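Local coordinates for protein scyllo-inosose 3-dehydrogenase (Thermotoga maritima, PDB 3IP1) that catalyses the NAD(+)-dependent oxidation of scyllo-inosose to 3-dehydro-scyllo-inosose, and thus probably serves in myo-inositol degradation, at residues Val194-Val206 and Gly223-His235. Sequence-based numbering, arbitrary orientation.
Sequences VEPTSVAYNAVIV and GPIGLAAVAILKH. With CD (cadmium ion), chain F.
Pro-196 O meets Ile-225 CG1 at 4.2 Å where helices 194-206 and 224-235 first touch. Just before it, Glu-195 OE1 binds the cadmium ion at 2.7 Å, together with His-97 and Glu-98, so the metal site stands at the start of this helix. Thr-197 turns its methyl CG2 to both Ala-228 CB and Ile-232 CD1, while its hydroxyl bonds back to Leu-193 O. Val-199 CG1, anti to the backbone N (chi1 167°), meets Ile-225 CD1 at 3.7 Å, the two side chains crossing obliquely. Ala-200 is a knob among Ile-225, Ala-228, Ala-229 and Ile-232, its CB 3.5 Å from Ala-228 CB and 4.1 Å from Ile-225 CG2; such small residues let the axes approach to 8.0 Å, crossing at -65°. Replacing Ile-225 by an alanine would probably leave Val-199 CG1 without its apolar partner and open a gap beside the methyl of Ala-200. In return Ile-232 sits among Ala-200, Tyr-201, Val-204 and Ile-205, its CD1 3.5 Å from Tyr-201 N. The tyrosine ring carries Ile-205 CG1 over the centre of one face, and its hydroxyl bonds to Pro-213 O of the second subunit. Val-204 and Leu-233 meet tip to tip (CG1 to CD1, 3.8 Å), and Leu-285 of strand 285-288 touches both. Ile-205 finally lays CG1 and CD1 against Ile-232 CG2. No hydrogen bond joins the helices. This knobs-into-holes packing sets the helix bearing a metal ligand against one whose N-cap Gly-223 and first-turn Gly-226 are consistent with the GxGxxG pattern of a Rossmann dinucleotide-binding fold, as in zinc-containing alcohol dehydrogenases.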
# COMPACT_ATOMS: atom_id res chain seq x y z
N VAL A 194 9.86 8.48 -24.58
CA VAL A 194 9.90 8.04 -23.18
C VAL A 194 9.12 9.00 -22.27
O VAL A 194 8.38 8.57 -21.38
CB VAL A 194 11.36 7.87 -22.66
CG1 VAL A 194 11.37 7.61 -21.11
CG2 VAL A 194 12.06 6.74 -23.42
N GLU A 195 9.28 10.29 -22.52
CA GLU A 195 8.59 11.30 -21.73
C GLU A 195 7.06 11.16 -21.77
O GLU A 195 6.43 11.00 -20.72
CB GLU A 195 9.08 12.72 -22.10
CG GLU A 195 8.66 13.83 -21.14
CD GLU A 195 7.32 14.47 -21.47
OE1 GLU A 195 6.77 14.24 -22.56
OE2 GLU A 195 6.79 15.22 -20.62
N PRO A 196 6.43 11.21 -22.97
CA PRO A 196 4.96 11.03 -22.93
C PRO A 196 4.54 9.64 -22.43
O PRO A 196 3.45 9.49 -21.85
CB PRO A 196 4.54 11.23 -24.40
CG PRO A 196 5.80 11.01 -25.21
CD PRO A 196 6.92 11.53 -24.33
N THR A 197 5.36 8.62 -22.66
CA THR A 197 5.01 7.27 -22.21
C THR A 197 5.05 7.23 -20.68
O THR A 197 4.23 6.55 -20.04
CB THR A 197 5.93 6.17 -22.85
OG1 THR A 197 5.83 6.24 -24.29
CG2 THR A 197 5.52 4.74 -22.37
N SER A 198 5.99 8.00 -20.11
CA SER A 198 6.17 8.09 -18.65
C SER A 198 5.08 8.89 -17.98
O SER A 198 4.77 8.65 -16.81
CB SER A 198 7.55 8.69 -18.32
OG SER A 198 8.59 7.81 -18.76
N VAL A 199 4.51 9.86 -18.69
CA VAL A 199 3.32 10.56 -18.21
C VAL A 199 2.18 9.54 -18.00
O VAL A 199 1.56 9.53 -16.93
CB VAL A 199 2.87 11.68 -19.19
CG1 VAL A 199 1.46 12.18 -18.84
CG2 VAL A 199 3.88 12.86 -19.19
N ALA A 200 1.91 8.73 -19.02
CA ALA A 200 0.91 7.65 -18.93
C ALA A 200 1.28 6.67 -17.82
O ALA A 200 0.43 6.26 -17.03
CB ALA A 200 0.82 6.91 -20.27
N TYR A 201 2.55 6.29 -17.78
CA TYR A 201 3.00 5.32 -16.78
C TYR A 201 2.77 5.84 -15.36
O TYR A 201 2.24 5.12 -14.54
CB TYR A 201 4.48 4.98 -17.01
CG TYR A 201 5.00 3.77 -16.24
CD1 TYR A 201 5.24 3.85 -14.87
CD2 TYR A 201 5.29 2.57 -16.91
CE1 TYR A 201 5.75 2.74 -14.15
CE2 TYR A 201 5.80 1.47 -16.22
CZ TYR A 201 6.02 1.56 -14.84
OH TYR A 201 6.52 0.48 -14.14
N ASN A 202 3.17 7.09 -15.11
CA ASN A 202 2.95 7.73 -13.81
C ASN A 202 1.45 7.76 -13.47
O ASN A 202 1.05 7.51 -12.34
CB ASN A 202 3.51 9.16 -13.82
CG ASN A 202 3.39 9.86 -12.46
OD1 ASN A 202 4.02 9.46 -11.48
ND2 ASN A 202 2.60 10.94 -12.41
N ALA A 203 0.63 8.02 -14.48
CA ALA A 203 -0.79 8.12 -14.27
C ALA A 203 -1.42 6.78 -13.92
O ALA A 203 -2.22 6.72 -13.01
CB ALA A 203 -1.46 8.75 -15.50
N VAL A 204 -1.05 5.71 -14.61
CA VAL A 204 -1.73 4.42 -14.39
C VAL A 204 -1.09 3.44 -13.38
O VAL A 204 -1.81 2.65 -12.74
CB VAL A 204 -2.06 3.66 -15.71
CG1 VAL A 204 -2.96 4.52 -16.60
CG2 VAL A 204 -0.81 3.23 -16.46
N ILE A 205 0.24 3.50 -13.25
CA ILE A 205 0.98 2.58 -12.38
C ILE A 205 1.23 3.24 -11.03
O ILE A 205 0.87 2.68 -9.99
CB ILE A 205 2.34 2.14 -13.02
CG1 ILE A 205 2.13 1.44 -14.37
CG2 ILE A 205 3.17 1.24 -12.05
CD1 ILE A 205 1.11 0.33 -14.36
N VAL A 206 1.84 4.43 -11.06
CA VAL A 206 2.21 5.14 -9.83
C VAL A 206 1.02 5.79 -9.10
O VAL A 206 0.79 5.51 -7.93
CB VAL A 206 3.31 6.21 -10.08
CG1 VAL A 206 3.77 6.84 -8.75
CG2 VAL A 206 4.51 5.58 -10.83
N GLY A 223 -5.12 9.98 -27.74
CA GLY A 223 -3.90 10.73 -28.02
C GLY A 223 -2.69 9.94 -27.52
O GLY A 223 -2.85 8.84 -26.97
N PRO A 224 -1.47 10.47 -27.68
CA PRO A 224 -0.30 9.69 -27.29
C PRO A 224 -0.32 9.20 -25.82
O PRO A 224 0.10 8.06 -25.55
CB PRO A 224 0.86 10.64 -27.55
CG PRO A 224 0.36 11.49 -28.71
CD PRO A 224 -1.09 11.73 -28.35
N ILE A 225 -0.84 10.01 -24.91
CA ILE A 225 -0.94 9.53 -23.52
C ILE A 225 -1.87 8.33 -23.36
O ILE A 225 -1.48 7.31 -22.79
CB ILE A 225 -1.28 10.65 -22.52
CG1 ILE A 225 -0.09 11.61 -22.41
CG2 ILE A 225 -1.63 10.03 -21.13
CD1 ILE A 225 -0.47 12.99 -21.87
N GLY A 226 -3.09 8.44 -23.90
CA GLY A 226 -4.02 7.29 -23.91
C GLY A 226 -3.44 6.07 -24.63
O GLY A 226 -3.61 4.95 -24.19
N LEU A 227 -2.73 6.30 -25.73
CA LEU A 227 -2.10 5.21 -26.47
C LEU A 227 -0.97 4.50 -25.70
O LEU A 227 -0.84 3.29 -25.78
CB LEU A 227 -1.60 5.71 -27.83
CG LEU A 227 -2.70 6.03 -28.85
CD1 LEU A 227 -2.12 6.51 -30.20
CD2 LEU A 227 -3.63 4.83 -29.05
N ALA A 228 -0.17 5.26 -24.96
CA ALA A 228 0.86 4.69 -24.10
C ALA A 228 0.22 3.87 -23.00
O ALA A 228 0.66 2.74 -22.73
CB ALA A 228 1.74 5.79 -23.49
N ALA A 229 -0.85 4.40 -22.41
CA ALA A 229 -1.58 3.65 -21.38
C ALA A 229 -2.10 2.30 -21.88
O ALA A 229 -2.06 1.31 -21.15
CB ALA A 229 -2.70 4.49 -20.77
N VAL A 230 -2.56 2.23 -23.14
CA VAL A 230 -3.02 0.96 -23.71
C VAL A 230 -1.91 -0.05 -23.68
O VAL A 230 -2.09 -1.18 -23.18
CB VAL A 230 -3.53 1.12 -25.18
CG1 VAL A 230 -3.73 -0.26 -25.83
CG2 VAL A 230 -4.84 1.88 -25.19
N ALA A 231 -0.77 0.36 -24.22
CA ALA A 231 0.44 -0.46 -24.26
C ALA A 231 0.88 -0.88 -22.86
O ALA A 231 1.14 -2.06 -22.62
CB ALA A 231 1.57 0.30 -24.98
N ILE A 232 0.97 0.09 -21.95
CA ILE A 232 1.48 -0.19 -20.60
C ILE A 232 0.59 -1.20 -19.87
O ILE A 232 1.08 -2.15 -19.25
CB ILE A 232 1.60 1.09 -19.75
CG1 ILE A 232 2.77 1.96 -20.25
CG2 ILE A 232 1.81 0.72 -18.29
CD1 ILE A 232 2.59 3.49 -19.90
N LEU A 233 -0.72 -0.97 -19.95
CA LEU A 233 -1.69 -1.76 -19.21
C LEU A 233 -1.90 -3.14 -19.80
O LEU A 233 -2.16 -4.08 -19.06
CB LEU A 233 -2.99 -0.98 -19.07
CG LEU A 233 -2.83 0.19 -18.08
CD1 LEU A 233 -4.04 1.17 -18.12
CD2 LEU A 233 -2.58 -0.35 -16.65
N LYS A 234 -1.75 -3.28 -21.13
CA LYS A 234 -1.68 -4.62 -21.71
C LYS A 234 -0.43 -5.36 -21.23
O LYS A 234 -0.54 -6.47 -20.74
CB LYS A 234 -1.76 -4.61 -23.24
CG LYS A 234 -2.21 -5.94 -23.84
CD LYS A 234 -3.56 -6.40 -23.28
CE LYS A 234 -3.94 -7.81 -23.77
NZ LYS A 234 -5.30 -8.22 -23.28
N HIS A 235 0.74 -4.73 -21.32
CA HIS A 235 1.97 -5.31 -20.78
C HIS A 235 1.87 -5.62 -19.29
O HIS A 235 2.53 -6.54 -18.81
CB HIS A 235 3.21 -4.45 -21.11
CG HIS A 235 3.78 -4.74 -22.47
ND1 HIS A 235 3.23 -4.22 -23.63
CD2 HIS A 235 4.81 -5.53 -22.86
CE1 HIS A 235 3.92 -4.66 -24.67
NE2 HIS A 235 4.87 -5.46 -24.23
CD CD F . 5.06 16.06 -23.59
O HOH W 1 3.49 14.47 -22.86